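Side-chain contacts in beta-glucuronidase (Dictyoglomus thermophilum, PDB 6XXW), which probably hydrolyses beta-D-glucuronides, as a member of glycoside hydrolase family 2: residues V413-A418 and C465-Y470; A358-A363 and P443-E448; I501-F506 and K532-V537. One frame throughout, in Å; residues are numbered along the deposited sequence.

Following the chain from the N terminus, contact 2 opens first, at 358-363, and closes at 443-448; before it does, contact 1 has already opened at 413-418, and it closes later, at 465-470. The two therefore cross, whereas contact 3 (501-506 with 532-537) begins only after both are complete and follows in series. All three belong to the TIM barrel. Contacts 1 and 2 each pair strands that have one other strand between them, while contact 3 joins a strand to the helix that follows it. Hydrogen bonds between Asn467 and Ser504 and between Tyr469 and Glu505 tie contact 1 to contact 3, and backbone bonds tie it to contact 2.

Contact 1: V413-A418 and C465-Y470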
# COMPACT_ATOMS: atom_id res chain seq x y z
N VAL A 413 -1.80 -25.24 28.63
CA VAL A 413 -1.59 -24.59 29.92
C VAL A 413 -0.72 -23.33 29.84
O VAL A 413 -0.75 -22.52 30.78
CB VAL A 413 -1.00 -25.56 30.97
CG1 VAL A 413 -1.96 -26.75 31.22
CG2 VAL A 413 0.38 -26.04 30.57
N ALA A 414 0.02 -23.13 28.75
CA ALA A 414 0.90 -21.97 28.63
C ALA A 414 1.42 -21.85 27.20
O ALA A 414 1.34 -22.79 26.41
CB ALA A 414 2.08 -22.04 29.61
N ASN A 415 1.97 -20.68 26.90
CA ASN A 415 2.61 -20.42 25.61
C ASN A 415 3.99 -19.82 25.83
O ASN A 415 4.10 -18.71 26.35
CB ASN A 415 1.77 -19.46 24.75
CG ASN A 415 2.41 -19.18 23.40
OD1 ASN A 415 2.25 -19.96 22.46
ND2 ASN A 415 3.15 -18.07 23.30
N GLU A 416 5.02 -20.54 25.40
CA GLU A 416 6.39 -20.02 25.38
C GLU A 416 6.84 -19.52 26.74
O GLU A 416 7.45 -18.45 26.86
CB GLU A 416 6.55 -18.93 24.32
CG GLU A 416 6.28 -19.39 22.87
CD GLU A 416 6.66 -18.35 21.83
OE1 GLU A 416 6.70 -17.14 22.17
OE2 GLU A 416 6.94 -18.74 20.68
N ALA A 417 6.54 -20.28 27.79
CA ALA A 417 7.13 -20.01 29.09
C ALA A 417 8.61 -20.41 29.11
O ALA A 417 9.10 -21.14 28.24
CB ALA A 417 6.37 -20.75 30.19
N ALA A 418 9.32 -19.96 30.14
CA ALA A 418 10.75 -20.28 30.30
C ALA A 418 10.90 -21.66 30.95
O ALA A 418 11.36 -21.82 32.08
CB ALA A 418 11.46 -19.20 31.10
N CYS A 465 3.48 -29.29 21.42
CA CYS A 465 3.25 -28.15 20.52
C CYS A 465 4.52 -27.31 20.50
O CYS A 465 4.94 -26.79 21.54
CB CYS A 465 2.05 -27.32 20.99
SG CYS A 465 0.42 -28.08 20.74
N VAL A 466 5.14 -27.17 19.33
CA VAL A 466 6.39 -26.44 19.20
C VAL A 466 6.22 -25.30 18.21
O VAL A 466 5.66 -25.49 17.12
CB VAL A 466 7.56 -27.36 18.80
CG1 VAL A 466 7.34 -28.00 17.45
CG2 VAL A 466 8.87 -26.58 18.82
N ASN A 467 6.69 -24.12 18.60
CA ASN A 467 6.73 -22.93 17.76
C ASN A 467 8.12 -22.82 17.16
O ASN A 467 9.11 -22.81 17.89
CB ASN A 467 6.45 -21.67 18.59
CG ASN A 467 5.05 -21.66 19.22
OD1 ASN A 467 4.21 -22.52 18.93
ND2 ASN A 467 4.79 -20.66 20.07
N ARG A 468 8.21 -22.70 15.83
CA ARG A 468 9.51 -22.59 15.19
C ARG A 468 9.48 -21.54 14.09
O ARG A 468 8.53 -21.47 13.30
CB ARG A 468 9.97 -23.95 14.61
CG ARG A 468 10.42 -24.97 15.69
CD ARG A 468 11.61 -24.40 16.47
NE ARG A 468 12.10 -25.29 17.54
CZ ARG A 468 12.01 -25.01 18.84
NH1 ARG A 468 11.41 -23.90 19.24
NH2 ARG A 468 12.51 -25.85 19.74
N TYR A 469 10.55 -20.73 14.02
CA TYR A 469 10.64 -19.55 13.17
C TYR A 469 11.98 -19.51 12.44
O TYR A 469 12.57 -18.45 12.24
CB TYR A 469 10.44 -18.28 14.01
CG TYR A 469 8.98 -18.09 14.41
CD1 TYR A 469 8.06 -17.55 13.52
CD2 TYR A 469 8.53 -18.47 15.67
CE1 TYR A 469 6.71 -17.37 13.87
CE2 TYR A 469 7.19 -18.31 16.04
CZ TYR A 469 6.29 -17.77 15.12
OH TYR A 469 4.97 -17.60 15.48
N TYR A 470 12.48 -20.68 12.05
CA TYR A 470 13.73 -20.74 11.32
C TYR A 470 13.63 -19.90 10.05
O TYR A 470 12.63 -19.96 9.33
CB TYR A 470 14.07 -22.19 10.97
CG TYR A 470 14.23 -23.12 12.18
CD1 TYR A 470 15.21 -22.88 13.13
CD2 TYR A 470 13.41 -24.23 12.34
CE1 TYR A 470 15.37 -23.73 14.22
CE2 TYR A 470 13.57 -25.08 13.41
CZ TYR A 470 14.55 -24.83 14.34
OH TYR A 470 14.70 -25.67 15.42
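Asn467 reaches from the end of strand 463-467 to the carboxylate of Glu416. Its CB points toward 413-418 and already lies 3.6 Å from Glu416 OE2; CG, held anti to the carbonyl carbon (chi1 -63°), brings the amide up to the glutamate. At the tip the amide divides its work: OD1 is hydrogen-bonded to Ser504 OG, while ND2 donates to Glu416 OE2 at 2.9 Å in an almost straight bond (177°). The acceptor lies in the amide plane of Asn467, but the donor stands above the carboxylate plane, 43° out of it. ND2 also touches the shaft of the glutamate, 3.4 Å from Glu416 CG. Asn415 OD1 comes no nearer to Asn467 ND2 than 3.6 Å and instead takes a bond from Arg338. A Tris molecule, probably from the crystallisation liquor, lies against Glu416 and Asn415 and may mark a pocket, though its very close approach to Glu416 is doubtful. Replacing Glu416 with an alanine would probably leave Asn467 ND2 without its acceptor. Strand 444-448 runs between the two strands, with Val447 touching both asparagines, while Glu505 on strand 501-505 packs against them from farther round the barrel.

Contact 2: A358-A363 and P443-E448; sequences AVIEEA and PITIVE
Glu362 and Val447 make the closer of two meetings between strands 358-362 and 444-448: the carboxylate oxygen OE1 of Glu362 lies 3.6 Å from methyl CG2 of Val447. The two side chains cross at about a right angle. With CG anti to the backbone N (chi1 -177°) and the chain extended beyond it, the glutamate carries its carboxylate across to the valine, although its CB does not head that way. This is packing of a methyl against an oxygen, and the bonds that hold the carboxylate come from elsewhere. OE1 makes a salt bridge with Arg338 and a hydrogen bond with Ser412, and OE2 is bonded to His341. The other meeting is looser. Methyl CG2 of Ile360 faces methyl CG2 of Thr445 at 4.3 Å, each CB pointing toward the opposing strand. The backbones stay well apart at both places: CA of Ile360 is 8.9 Å from CA of Thr445, and CA of Glu362 is 8.7 Å from CA of Ile446. Thr445 OG1 is bonded to the carbonyl of Val463, and it is the methyl that meets Ile360. Neither part opens to solvent, since all four residues are buried. Strand 408-415 separates the two strands, and these side chains meet in the interior of the TIM barrel, where Ile360 CD1 also comes within 4.1 Å of Ile502 CD1. Chemically, then, the contact sets a carboxylate with three polar partners beside apolar methyls. The neighbouring arginine would be expected to favour the ionised form of Glu362 despite its burial.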
# COMPACT_ATOMS: atom_id res chain seq x y z
N ALA A 358 -12.25 -27.61 15.47
CA ALA A 358 -11.65 -28.12 16.69
C ALA A 358 -10.82 -27.02 17.33
O ALA A 358 -10.05 -26.35 16.65
CB ALA A 358 -10.79 -29.35 16.39
N VAL A 359 -10.97 -26.84 18.64
CA VAL A 359 -10.35 -25.74 19.35
C VAL A 359 -9.39 -26.29 20.41
O VAL A 359 -9.77 -27.13 21.22
CB VAL A 359 -11.41 -24.83 19.99
CG1 VAL A 359 -10.76 -23.77 20.84
CG2 VAL A 359 -12.29 -24.20 18.91
N ILE A 360 -8.16 -25.80 20.39
CA ILE A 360 -7.24 -25.94 21.52
C ILE A 360 -7.40 -24.67 22.34
O ILE A 360 -6.99 -23.59 21.89
CB ILE A 360 -5.78 -26.12 21.06
CG1 ILE A 360 -5.64 -27.32 20.12
CG2 ILE A 360 -4.86 -26.27 22.27
CD1 ILE A 360 -4.31 -27.35 19.35
N GLU A 361 -7.99 -24.76 23.53
CA GLU A 361 -8.20 -23.55 24.31
C GLU A 361 -7.10 -23.40 25.35
O GLU A 361 -6.75 -24.35 26.05
CB GLU A 361 -9.57 -23.52 24.97
CG GLU A 361 -9.81 -22.19 25.66
CD GLU A 361 -11.27 -21.89 25.86
OE1 GLU A 361 -12.01 -22.84 26.18
OE2 GLU A 361 -11.66 -20.71 25.69
N GLU A 362 -6.56 -22.19 25.43
CA GLU A 362 -5.31 -21.92 26.13
C GLU A 362 -5.53 -20.94 27.28
O GLU A 362 -6.24 -19.93 27.14
CB GLU A 362 -4.29 -21.35 25.14
CG GLU A 362 -2.93 -21.08 25.72
CD GLU A 362 -1.91 -20.90 24.62
OE1 GLU A 362 -1.52 -21.92 24.01
OE2 GLU A 362 -1.54 -19.74 24.36
N ALA A 363 -4.90 -21.25 28.42
CA ALA A 363 -4.87 -20.36 29.56
C ALA A 363 -3.95 -19.17 29.29
O ALA A 363 -3.01 -19.27 28.49
CB ALA A 363 -4.38 -21.13 30.80
N PRO A 443 -7.16 -34.22 26.25
CA PRO A 443 -5.71 -34.15 26.39
C PRO A 443 -5.24 -32.76 26.77
O PRO A 443 -5.97 -31.76 26.65
CB PRO A 443 -5.18 -34.56 25.01
CG PRO A 443 -6.30 -34.24 24.08
CD PRO A 443 -7.56 -34.51 24.86
N ILE A 444 -3.99 -32.70 27.22
CA ILE A 444 -3.35 -31.48 27.69
C ILE A 444 -2.05 -31.27 26.92
O ILE A 444 -1.33 -32.22 26.64
CB ILE A 444 -3.06 -31.56 29.20
CG1 ILE A 444 -4.37 -31.72 29.97
CG2 ILE A 444 -2.26 -30.34 29.66
CD1 ILE A 444 -4.16 -32.12 31.41
N THR A 445 -1.76 -30.00 26.58
CA THR A 445 -0.49 -29.64 25.95
C THR A 445 0.07 -28.40 26.63
O THR A 445 -0.54 -27.80 27.52
CB THR A 445 -0.65 -29.40 24.43
OG1 THR A 445 0.63 -29.22 23.80
CG2 THR A 445 -1.48 -28.17 24.17
N ILE A 446 1.28 -28.04 26.21
CA ILE A 446 1.89 -26.75 26.51
C ILE A 446 2.66 -26.34 25.26
O ILE A 446 3.27 -27.18 24.60
CB ILE A 446 2.82 -26.79 27.74
CG1 ILE A 446 3.37 -25.39 28.04
CG2 ILE A 446 4.02 -27.77 27.53
CD1 ILE A 446 4.03 -25.26 29.41
N VAL A 447 2.59 -25.05 24.91
CA VAL A 447 3.16 -24.60 23.64
C VAL A 447 4.55 -24.04 23.91
O VAL A 447 4.73 -23.13 24.73
CB VAL A 447 2.25 -23.56 22.95
CG1 VAL A 447 2.92 -23.08 21.65
CG2 VAL A 447 0.88 -24.18 22.63
N GLU A 448 5.55 -24.63 23.24
CA GLU A 448 6.95 -24.45 23.58
C GLU A 448 7.68 -23.69 22.49
O GLU A 448 7.46 -23.93 21.30
CB GLU A 448 7.65 -25.80 23.74
CG GLU A 448 7.13 -26.66 24.88
CD GLU A 448 7.93 -26.47 26.17
OE1 GLU A 448 8.51 -25.37 26.37
OE2 GLU A 448 7.98 -27.43 26.98

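Contact 3: I501-F506 and K532-V537; sequences IILSEF and KRFVGV
Phe506 and Phe534 lie in near-parallel planes, 11° apart, but are slid so far past each other that the rings barely overlap, their centroids being 5.2 Å apart. Much of the touching is therefore done off the ring centres: Phe506 CD2 sits 3.5 Å from Phe534 CB, and in return Phe534 CD2 and CE2 come up against Phe506 CB. Leu503 serves both rings with one methyl. Its CD2 lies over a face of Phe506, 3.4 Å above the plane and offset toward the rim, and meets the edge of Phe534 in the ring plane, 3.7 Å from its CD2. At the far end of the Phe506 ring, Val535 CG1 approaches CZ to 3.7 Å, the two side chains crossing at about a right angle. One torsion sets the Phe506 ring: CG lies between the backbone N and the carbonyl carbon (chi1 61°), which folds the ring back over Leu503. In the second shell, Ile549 packs on Phe506, Glu547 on Val535, and Arg468 on Phe534. The contact is apolar packing within a beta-alpha-beta unit of the TIM barrel, where strand 501-505 leads to helix 524-538 and on to strand 544-550. Phe534 also touches Ile482 and Leu486 of helix 482-497, so the helix here leans both on its own strand and on the preceding helix.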
# COMPACT_ATOMS: atom_id res chain seq x y z
N ILE A 501 3.12 -34.59 17.73
CA ILE A 501 3.67 -33.23 17.67
C ILE A 501 2.82 -32.39 16.73
O ILE A 501 2.53 -32.79 15.60
CB ILE A 501 5.14 -33.23 17.22
CG1 ILE A 501 5.99 -34.08 18.17
CG2 ILE A 501 5.67 -31.81 17.13
CD1 ILE A 501 7.43 -34.15 17.77
N ILE A 502 2.41 -31.22 17.21
CA ILE A 502 1.80 -30.18 16.38
C ILE A 502 2.83 -29.07 16.20
O ILE A 502 3.37 -28.56 17.19
CB ILE A 502 0.51 -29.64 17.02
CG1 ILE A 502 -0.53 -30.75 17.18
CG2 ILE A 502 -0.02 -28.43 16.21
CD1 ILE A 502 -1.78 -30.32 17.98
N LEU A 503 3.11 -28.69 14.95
CA LEU A 503 3.87 -27.47 14.72
C LEU A 503 2.88 -26.33 14.98
O LEU A 503 2.12 -25.94 14.10
CB LEU A 503 4.46 -27.41 13.31
CG LEU A 503 5.36 -26.21 13.01
CD1 LEU A 503 6.58 -26.24 13.90
CD2 LEU A 503 5.79 -26.18 11.54
N SER A 504 2.90 -25.81 16.21
CA SER A 504 1.84 -24.93 16.68
C SER A 504 2.00 -23.47 16.26
O SER A 504 1.03 -22.71 16.36
CB SER A 504 1.73 -25.01 18.21
OG SER A 504 3.00 -24.91 18.82
N GLU A 505 3.18 -23.07 15.78
CA GLU A 505 3.36 -21.74 15.21
C GLU A 505 4.51 -21.78 14.22
O GLU A 505 5.53 -22.43 14.47
CB GLU A 505 3.69 -20.68 16.26
CG GLU A 505 2.57 -20.26 17.18
CD GLU A 505 2.95 -19.08 18.06
OE1 GLU A 505 3.88 -18.32 17.67
OE2 GLU A 505 2.32 -18.90 19.13
N PHE A 506 4.34 -21.04 13.14
CA PHE A 506 5.41 -20.72 12.20
C PHE A 506 4.84 -19.71 11.23
O PHE A 506 3.64 -19.72 10.95
CB PHE A 506 5.95 -21.97 11.46
CG PHE A 506 4.93 -22.69 10.61
CD1 PHE A 506 3.87 -23.38 11.19
CD2 PHE A 506 5.07 -22.72 9.22
CE1 PHE A 506 2.95 -24.05 10.42
CE2 PHE A 506 4.17 -23.40 8.42
CZ PHE A 506 3.09 -24.07 9.01
N LYS A 532 5.51 -22.73 2.92
CA LYS A 532 5.53 -23.87 2.01
C LYS A 532 6.66 -24.84 2.35
O LYS A 532 6.48 -26.06 2.31
CB LYS A 532 5.67 -23.37 0.57
CG LYS A 532 5.83 -24.46 -0.47
CD LYS A 532 5.82 -23.87 -1.88
CE LYS A 532 7.17 -23.28 -2.26
NZ LYS A 532 7.26 -22.95 -3.73
N ARG A 533 7.84 -24.31 2.68
CA ARG A 533 8.98 -25.18 2.97
C ARG A 533 8.81 -25.87 4.32
O ARG A 533 9.21 -27.03 4.48
CB ARG A 533 10.27 -24.37 2.94
CG ARG A 533 10.61 -23.85 1.54
CD ARG A 533 11.92 -23.11 1.55
NE ARG A 533 13.06 -24.02 1.59
CZ ARG A 533 14.22 -23.79 0.98
NH1 ARG A 533 14.39 -22.68 0.28
NH2 ARG A 533 15.21 -24.67 1.08
N PHE A 534 8.24 -25.18 5.30
CA PHE A 534 7.96 -25.81 6.59
C PHE A 534 7.03 -27.02 6.41
O PHE A 534 7.32 -28.11 6.91
CB PHE A 534 7.32 -24.80 7.55
CG PHE A 534 8.30 -24.03 8.39
CD1 PHE A 534 9.22 -23.15 7.82
CD2 PHE A 534 8.28 -24.15 9.78
CE1 PHE A 534 10.10 -22.43 8.62
CE2 PHE A 534 9.17 -23.44 10.58
CZ PHE A 534 10.08 -22.57 10.00
N VAL A 535 5.91 -26.85 5.69
CA VAL A 535 4.96 -27.96 5.63
C VAL A 535 5.45 -29.11 4.75
O VAL A 535 5.05 -30.26 4.97
CB VAL A 535 3.56 -27.49 5.19
CG1 VAL A 535 3.04 -26.45 6.19
CG2 VAL A 535 3.57 -26.96 3.74
N GLY A 536 6.35 -28.84 3.80
CA GLY A 536 6.99 -29.93 3.08
C GLY A 536 7.79 -30.84 4.00
O GLY A 536 7.85 -32.05 3.78
N VAL A 537 8.40 -30.27 5.04
CA VAL A 537 9.08 -31.07 6.04
C VAL A 537 8.08 -31.91 6.83
O VAL A 537 8.27 -33.11 7.03
CB VAL A 537 9.92 -30.18 6.97
CG1 VAL A 537 10.43 -30.98 8.16
CG2 VAL A 537 11.07 -29.54 6.22